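Local coordinates for protein small ribosomal subunit biogenesis GTPase RsgA (Thermotoga maritima, PDB 1U0L) that probably binds and slowly hydrolyses GTP as a circularly permuted GTPase that assists late maturation of the 30S ribosomal subunit, at residues A[243-248]-A[261-266]; A[269-274]-A[278-283]; A[103-108]-A[285-290]. All coordinates share one frame; numbering follows the deposited sequence.

In the fold
Interaction 3 lies nearest the centre of the chain, about 16 Å from it between centres, against about 22 Å for interaction 1 and 26 Å for interaction 2; both its touching residues are buried, whereas interaction 2 has an exposed edge at G278 and E279. Interactions 1 and 2 share one zinc ion, with C261 and H263 supplied by the first and C269 by the second. Interactions 2 and 3 share helix 282-296. Their chemistry differs with their place: a lysine grips the metal loop in 243-248/261-266, backbone bonds and small apolar groups make the turn in 269-274/278-283, and a carboxylate meets an amide in 103-108/285-290, where the GTPase domain joins the zinc-binding part.

Interaction 1: A[243-248]-A[261-266]; sequences ELKHYF and CNHVDE. With ZN (zinc ion), chain D.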
# COMPACT_ATOMS: atom_id res chain seq x y z
N GLU A 243 1.63 -14.10 -14.80
CA GLU A 243 0.93 -12.88 -14.42
C GLU A 243 1.88 -11.79 -13.89
O GLU A 243 1.70 -10.60 -14.16
CB GLU A 243 -0.12 -13.22 -13.37
CG GLU A 243 -0.77 -12.03 -12.68
CD GLU A 243 -1.82 -12.46 -11.67
OE1 GLU A 243 -2.32 -11.59 -10.93
OE2 GLU A 243 -2.14 -13.67 -11.63
N LEU A 244 2.87 -12.22 -13.12
CA LEU A 244 3.87 -11.34 -12.52
C LEU A 244 4.38 -10.21 -13.44
O LEU A 244 4.48 -9.06 -13.00
CB LEU A 244 5.05 -12.18 -12.07
CG LEU A 244 5.69 -11.99 -10.69
CD1 LEU A 244 7.09 -12.59 -10.75
CD2 LEU A 244 5.76 -10.53 -10.31
N LYS A 245 4.70 -10.54 -14.69
CA LYS A 245 5.24 -9.55 -15.63
C LYS A 245 4.43 -8.26 -15.75
O LYS A 245 4.97 -7.21 -16.11
CB LYS A 245 5.38 -10.19 -17.03
CG LYS A 245 4.07 -10.29 -17.77
CD LYS A 245 4.20 -11.02 -19.09
CE LYS A 245 4.44 -12.49 -18.88
NZ LYS A 245 3.98 -13.27 -20.05
N HIS A 246 3.14 -8.33 -15.43
CA HIS A 246 2.28 -7.15 -15.50
C HIS A 246 2.44 -6.27 -14.27
O HIS A 246 1.79 -5.23 -14.16
CB HIS A 246 0.81 -7.56 -15.59
CG HIS A 246 0.49 -8.44 -16.76
ND1 HIS A 246 0.81 -8.10 -18.06
CD2 HIS A 246 -0.10 -9.66 -16.83
CE1 HIS A 246 0.43 -9.07 -18.87
NE2 HIS A 246 -0.12 -10.02 -18.15
N TYR A 247 3.29 -6.67 -13.35
CA TYR A 247 3.47 -5.90 -12.14
C TYR A 247 4.83 -5.22 -12.06
O TYR A 247 5.33 -4.90 -10.97
CB TYR A 247 3.19 -6.82 -10.96
CG TYR A 247 1.78 -7.36 -11.01
CD1 TYR A 247 1.48 -8.65 -10.57
CD2 TYR A 247 0.72 -6.56 -11.45
CE1 TYR A 247 0.17 -9.14 -10.56
CE2 TYR A 247 -0.60 -7.03 -11.44
CZ TYR A 247 -0.86 -8.32 -10.99
OH TYR A 247 -2.15 -8.77 -10.91
N PHE A 248 5.41 -5.01 -13.23
CA PHE A 248 6.68 -4.33 -13.39
C PHE A 248 6.46 -3.30 -14.50
O PHE A 248 6.75 -3.59 -15.67
CB PHE A 248 7.77 -5.31 -13.84
CG PHE A 248 8.44 -6.04 -12.71
CD1 PHE A 248 7.82 -7.12 -12.10
CD2 PHE A 248 9.70 -5.64 -12.26
CE1 PHE A 248 8.44 -7.80 -11.05
CE2 PHE A 248 10.33 -6.29 -11.22
CZ PHE A 248 9.70 -7.38 -10.60
N CYS A 261 5.23 -13.26 -23.87
CA CYS A 261 6.54 -13.79 -23.58
C CYS A 261 6.81 -13.44 -22.12
O CYS A 261 6.67 -12.28 -21.73
CB CYS A 261 7.56 -13.09 -24.47
SG CYS A 261 9.25 -13.31 -23.99
N ASN A 262 7.17 -14.43 -21.31
CA ASN A 262 7.44 -14.20 -19.90
C ASN A 262 8.77 -13.51 -19.63
O ASN A 262 9.13 -13.26 -18.47
CB ASN A 262 7.36 -15.52 -19.14
CG ASN A 262 5.95 -16.10 -19.14
OD1 ASN A 262 4.97 -15.39 -18.88
ND2 ASN A 262 5.84 -17.40 -19.41
N HIS A 263 9.51 -13.20 -20.69
CA HIS A 263 10.78 -12.50 -20.59
C HIS A 263 11.93 -13.26 -19.91
O HIS A 263 12.96 -12.67 -19.58
CB HIS A 263 10.57 -11.17 -19.86
CG HIS A 263 9.30 -10.48 -20.23
ND1 HIS A 263 9.09 -9.92 -21.47
CD2 HIS A 263 8.15 -10.29 -19.54
CE1 HIS A 263 7.87 -9.42 -21.53
NE2 HIS A 263 7.28 -9.63 -20.37
N VAL A 264 11.78 -14.57 -19.70
CA VAL A 264 12.85 -15.34 -19.07
C VAL A 264 13.73 -16.01 -20.13
O VAL A 264 14.73 -15.44 -20.54
CB VAL A 264 12.30 -16.44 -18.13
CG1 VAL A 264 13.47 -17.20 -17.48
CG2 VAL A 264 11.40 -15.83 -17.08
N ASP A 265 13.34 -17.20 -20.57
CA ASP A 265 14.08 -17.95 -21.57
C ASP A 265 13.79 -17.56 -23.00
O ASP A 265 14.68 -17.58 -23.85
CB ASP A 265 13.83 -19.46 -21.42
CG ASP A 265 14.68 -20.09 -20.32
OD1 ASP A 265 15.83 -19.65 -20.14
OD2 ASP A 265 14.18 -21.03 -19.66
N GLU A 266 12.53 -17.22 -23.28
CA GLU A 266 12.10 -16.85 -24.63
C GLU A 266 13.16 -16.22 -25.55
O GLU A 266 13.80 -15.22 -25.23
CB GLU A 266 10.85 -15.96 -24.58
CG GLU A 266 9.58 -16.66 -24.06
CD GLU A 266 9.43 -16.63 -22.54
OE1 GLU A 266 10.27 -15.98 -21.87
OE2 GLU A 266 8.48 -17.24 -22.02
ZN ZN D . 9.78 -11.13 -23.41
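K245 reaches from the 3-10 turn just after helix 241-244 to the loop at C261, N262 and H263 and makes every close contact between the two segments. The tight part lies along its aliphatic chain, where K245 and H263 are both buried. CB stands at the edge of the H263 ring, in its plane, 3.7 Å from H263 CD2, while K245 CD lies 3.6 Å from H263 NE2; the two side chains run at about a right angle. A bend at chi3 (71°) then turns the amine away from the imidazole and up to N262. There K245 NZ donates to N262 OD1 at 2.6 Å, coming from above the amide's carbonyl plane, 41° out of it. A second, weak bond goes from K245 NZ to C261 O at 3.3 Å, and D260 adds a salt bridge to the same amine. C261 O itself sits over the centre of one face of the H263 ring. With an alanine here, D260 would probably lose its countercharge, N262 OD1 its donor, and the H263 ring most of the aliphatic chain packed against it. The looser, more open side of the contact is at N262, which is partly exposed. Behind the lysine, C261 SG and H263 ND1 bind the zinc ion at 2.3 and 2.4 Å, and H263 N donates to C261 SG. C256 and C269 complete the metal's ligands, making this the structural kind of zinc-finger site built from three cysteines and one histidine.

Interaction 2: A[269-274]-A[278-283]; sequences CGVKEA and GEIAES. With ZN (zinc ion), chain D.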
# COMPACT_ATOMS: atom_id res chain seq x y z
N CYS A 269 13.29 -11.20 -26.78
CA CYS A 269 12.52 -10.46 -25.81
C CYS A 269 12.85 -8.98 -25.77
O CYS A 269 13.99 -8.62 -25.50
CB CYS A 269 12.74 -11.07 -24.44
SG CYS A 269 11.94 -10.17 -23.14
N GLY A 270 11.86 -8.13 -26.02
CA GLY A 270 12.12 -6.70 -25.97
C GLY A 270 12.57 -6.29 -24.58
O GLY A 270 13.34 -5.33 -24.40
N VAL A 271 12.06 -7.01 -23.59
CA VAL A 271 12.41 -6.73 -22.22
C VAL A 271 13.86 -7.15 -22.02
O VAL A 271 14.68 -6.34 -21.57
CB VAL A 271 11.52 -7.50 -21.24
CG1 VAL A 271 12.11 -7.40 -19.85
CG2 VAL A 271 10.11 -6.91 -21.24
N LYS A 272 14.20 -8.39 -22.36
CA LYS A 272 15.59 -8.83 -22.22
C LYS A 272 16.51 -7.92 -23.03
O LYS A 272 17.61 -7.62 -22.59
CB LYS A 272 15.76 -10.28 -22.65
CG LYS A 272 15.34 -11.24 -21.55
CD LYS A 272 16.24 -12.47 -21.48
CE LYS A 272 15.78 -13.52 -22.46
NZ LYS A 272 16.70 -14.69 -22.44
N GLU A 273 16.05 -7.47 -24.19
CA GLU A 273 16.84 -6.57 -25.02
C GLU A 273 17.10 -5.28 -24.26
O GLU A 273 18.24 -4.82 -24.17
CB GLU A 273 16.12 -6.27 -26.33
CG GLU A 273 16.82 -5.22 -27.19
CD GLU A 273 16.03 -4.85 -28.43
OE1 GLU A 273 15.80 -5.74 -29.27
OE2 GLU A 273 15.65 -3.67 -28.57
N ALA A 274 16.03 -4.70 -23.72
CA ALA A 274 16.08 -3.45 -22.96
C ALA A 274 17.08 -3.48 -21.80
O ALA A 274 17.74 -2.48 -21.51
CB ALA A 274 14.69 -3.12 -22.42
N GLY A 278 20.03 -0.88 -21.00
CA GLY A 278 20.14 -0.10 -19.78
C GLY A 278 18.87 0.70 -19.63
O GLY A 278 18.78 1.58 -18.77
N GLU A 279 17.88 0.40 -20.48
CA GLU A 279 16.57 1.06 -20.45
C GLU A 279 15.78 0.49 -19.27
O GLU A 279 14.82 1.09 -18.81
CB GLU A 279 15.81 0.78 -21.74
CG GLU A 279 16.28 1.56 -22.95
CD GLU A 279 15.83 0.92 -24.26
OE1 GLU A 279 14.67 0.47 -24.35
OE2 GLU A 279 16.65 0.86 -25.20
N ILE A 280 16.20 -0.69 -18.83
CA ILE A 280 15.59 -1.39 -17.71
C ILE A 280 16.70 -1.71 -16.71
O ILE A 280 17.69 -2.36 -17.06
CB ILE A 280 14.94 -2.71 -18.15
CG1 ILE A 280 13.73 -2.44 -19.04
CG2 ILE A 280 14.52 -3.53 -16.93
CD1 ILE A 280 12.95 -3.69 -19.45
N ALA A 281 16.55 -1.27 -15.46
CA ALA A 281 17.57 -1.56 -14.45
C ALA A 281 17.77 -3.07 -14.31
O ALA A 281 16.81 -3.83 -14.28
CB ALA A 281 17.18 -0.95 -13.11
N GLU A 282 19.02 -3.51 -14.22
CA GLU A 282 19.30 -4.93 -14.08
C GLU A 282 18.59 -5.52 -12.86
O GLU A 282 18.00 -6.60 -12.93
CB GLU A 282 20.81 -5.17 -13.96
CG GLU A 282 21.60 -4.59 -15.13
CD GLU A 282 23.08 -4.90 -15.04
OE1 GLU A 282 23.85 -4.39 -15.90
OE2 GLU A 282 23.49 -5.64 -14.12
N SER A 283 18.65 -4.79 -11.74
CA SER A 283 18.02 -5.23 -10.50
C SER A 283 16.57 -5.59 -10.74
O SER A 283 16.09 -6.61 -10.26
CB SER A 283 18.10 -4.14 -9.44
OG SER A 283 17.61 -2.92 -9.94
ZN ZN D . 9.78 -11.13 -23.41
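I280 lays its CD1 against V271 and A274, one turn apart on the same side of helix 270-277. I280 CD1 lies 3.5 Å from the methyl CB of A274, which points toward the 278-283 segment, and 3.8 Å from V271 CG1, where the two branched side chains cross at about a right angle. With CG1 anti to its own carbonyl carbon (chi1 -68°), I280 swings this longer arm back over the helix. E279 also turns its CB toward A274, and its extended chain lies at the exposed rim, with OE1 still 4.1 Å from A274 CB. Below these groups A274 O takes two backbone donors: G278 N at 2.8 Å, almost straight, and E279 N at 3.1 Å, more bent. G278 has positive phi (128°), where a side chain would jam against the preceding carbonyl oxygen. At the other end of the segment C269 is the N-cap: its SG accepts K272 N at 3.0 Å and binds the zinc ion at 2.4 Å. The capping N-H would probably draw off some of the thiolate's charge, so the start of this helix and the metal site are chemically tied together.

Interaction 3: A[103-108]-A[285-290]; sequences IIDKFL and YENYVK
D105 and N287 carry this contact alone, facing each other from helices 101-113 and 282-296 where the CA atoms of the two residues are 7.2 Å apart. The one hydrogen bond across runs from N287 ND2 to D105 OD2 at 3.0 Å, bent to 141° at the hydrogen. The amide reaches OD2 on its anti side, away from OD1, and somewhat out of the carboxylate plane; the two flat groups are turned 62° against each other, so they meet crosswise. Both side chains have CG anti to the carbonyl carbon (chi1 -66° in D105), which sends each polar end into the space between the helices. The grip is shared on both sides: D105 OD1 takes a hydrogen bond from Y143 and a salt bridge with R284, while N287 ND2 also bonds T101 OG1, one turn before D105. A buried carboxylate is thus engaged through both oxygens, and the arginine is likely to offset its charge.

Helix 101-113 is the connection of a right-handed beta-alpha-beta crossover between the neighbouring parallel strands 87-92 and 117-122 of the GTPase domain. Helix 282-296 comes much later in the chain and packs beside the zinc loop.

Apolar and aromatic contacts lie mostly on other faces of the helices. Beyond the bond, D105 OD2 has N287 CB at 3.7 Å and CG at 3.8 Å, so there is little apolar contact between the pair; M291 of helix 282-296 touches both D105 and K106. Y288 leads its ring away from helix 101-113 to meet F248 and F251 edge to face, and its hydroxyl bonds N262 O. Y285 similarly bonds H263 O.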
# COMPACT_ATOMS: atom_id res chain seq x y z
N ILE A 103 13.28 -6.83 -1.91
CA ILE A 103 12.15 -6.61 -1.01
C ILE A 103 11.33 -5.46 -1.56
O ILE A 103 10.10 -5.54 -1.60
CB ILE A 103 12.62 -6.27 0.44
CG1 ILE A 103 12.68 -7.56 1.26
CG2 ILE A 103 11.67 -5.26 1.09
CD1 ILE A 103 13.63 -8.57 0.71
N ILE A 104 12.00 -4.40 -1.99
CA ILE A 104 11.32 -3.24 -2.56
C ILE A 104 10.43 -3.60 -3.75
O ILE A 104 9.29 -3.12 -3.85
CB ILE A 104 12.31 -2.16 -3.05
CG1 ILE A 104 13.10 -1.58 -1.89
CG2 ILE A 104 11.56 -1.05 -3.73
CD1 ILE A 104 14.05 -0.49 -2.31
N ASP A 105 10.93 -4.43 -4.65
CA ASP A 105 10.16 -4.81 -5.82
C ASP A 105 9.01 -5.76 -5.49
O ASP A 105 7.99 -5.79 -6.19
CB ASP A 105 11.07 -5.42 -6.90
CG ASP A 105 12.05 -4.41 -7.45
OD1 ASP A 105 11.74 -3.19 -7.39
OD2 ASP A 105 13.12 -4.83 -7.95
N LYS A 106 9.17 -6.53 -4.42
CA LYS A 106 8.10 -7.44 -4.03
C LYS A 106 6.97 -6.59 -3.48
O LYS A 106 5.78 -6.87 -3.71
CB LYS A 106 8.61 -8.42 -2.98
CG LYS A 106 7.52 -9.27 -2.39
CD LYS A 106 8.05 -10.55 -1.84
CE LYS A 106 8.55 -11.44 -2.96
NZ LYS A 106 8.96 -12.78 -2.43
N PHE A 107 7.34 -5.52 -2.78
CA PHE A 107 6.35 -4.60 -2.23
C PHE A 107 5.61 -3.91 -3.36
O PHE A 107 4.37 -3.84 -3.35
CB PHE A 107 7.03 -3.56 -1.34
CG PHE A 107 7.05 -3.95 0.10
CD1 PHE A 107 8.21 -3.80 0.85
CD2 PHE A 107 5.91 -4.47 0.71
CE1 PHE A 107 8.23 -4.17 2.20
CE2 PHE A 107 5.92 -4.84 2.05
CZ PHE A 107 7.09 -4.69 2.81
N LEU A 108 6.36 -3.40 -4.34
CA LEU A 108 5.77 -2.73 -5.49
C LEU A 108 4.87 -3.71 -6.25
O LEU A 108 3.77 -3.35 -6.65
CB LEU A 108 6.86 -2.18 -6.41
CG LEU A 108 7.68 -1.03 -5.81
CD1 LEU A 108 8.86 -0.71 -6.70
CD2 LEU A 108 6.80 0.20 -5.63
N TYR A 285 14.97 -6.50 -13.60
CA TYR A 285 14.88 -7.75 -14.32
C TYR A 285 15.20 -8.95 -13.41
O TYR A 285 14.45 -9.92 -13.33
CB TYR A 285 15.85 -7.76 -15.51
CG TYR A 285 15.70 -9.02 -16.31
CD1 TYR A 285 14.57 -9.23 -17.10
CD2 TYR A 285 16.61 -10.06 -16.19
CE1 TYR A 285 14.35 -10.44 -17.73
CE2 TYR A 285 16.40 -11.28 -16.82
CZ TYR A 285 15.26 -11.46 -17.58
OH TYR A 285 14.99 -12.68 -18.16
N GLU A 286 16.34 -8.83 -12.74
CA GLU A 286 16.87 -9.84 -11.83
C GLU A 286 15.85 -10.31 -10.81
O GLU A 286 15.57 -11.51 -10.71
CB GLU A 286 18.10 -9.27 -11.12
CG GLU A 286 18.85 -10.24 -10.25
CD GLU A 286 20.08 -9.61 -9.65
OE1 GLU A 286 19.95 -8.64 -8.87
OE2 GLU A 286 21.20 -10.08 -9.96
N ASN A 287 15.29 -9.36 -10.06
CA ASN A 287 14.31 -9.68 -9.04
C ASN A 287 13.04 -10.27 -9.64
O ASN A 287 12.44 -11.20 -9.06
CB ASN A 287 14.00 -8.44 -8.21
CG ASN A 287 15.21 -7.95 -7.43
OD1 ASN A 287 15.87 -8.74 -6.76
ND2 ASN A 287 15.50 -6.65 -7.51
N TYR A 288 12.63 -9.75 -10.81
CA TYR A 288 11.44 -10.26 -11.48
C TYR A 288 11.63 -11.74 -11.84
O TYR A 288 10.74 -12.56 -11.61
CB TYR A 288 11.15 -9.46 -12.76
CG TYR A 288 10.23 -10.23 -13.69
CD1 TYR A 288 8.94 -10.59 -13.29
CD2 TYR A 288 10.71 -10.72 -14.91
CE1 TYR A 288 8.15 -11.41 -14.08
CE2 TYR A 288 9.93 -11.54 -15.71
CZ TYR A 288 8.65 -11.89 -15.29
OH TYR A 288 7.90 -12.74 -16.07
N VAL A 289 12.79 -12.08 -12.41
CA VAL A 289 13.06 -13.47 -12.76
C VAL A 289 13.09 -14.36 -11.51
O VAL A 289 12.54 -15.46 -11.52
CB VAL A 289 14.40 -13.61 -13.51
CG1 VAL A 289 14.73 -15.07 -13.72
CG2 VAL A 289 14.31 -12.88 -14.84
N LYS A 290 13.74 -13.88 -10.45
CA LYS A 290 13.82 -14.60 -9.18
C LYS A 290 12.40 -14.89 -8.72
O LYS A 290 12.05 -16.02 -8.40
CB LYS A 290 14.54 -13.75 -8.13
CG LYS A 290 14.53 -14.35 -6.73
CD LYS A 290 15.49 -15.53 -6.58
CE LYS A 290 15.46 -16.09 -5.16
NZ LYS A 290 15.68 -15.03 -4.14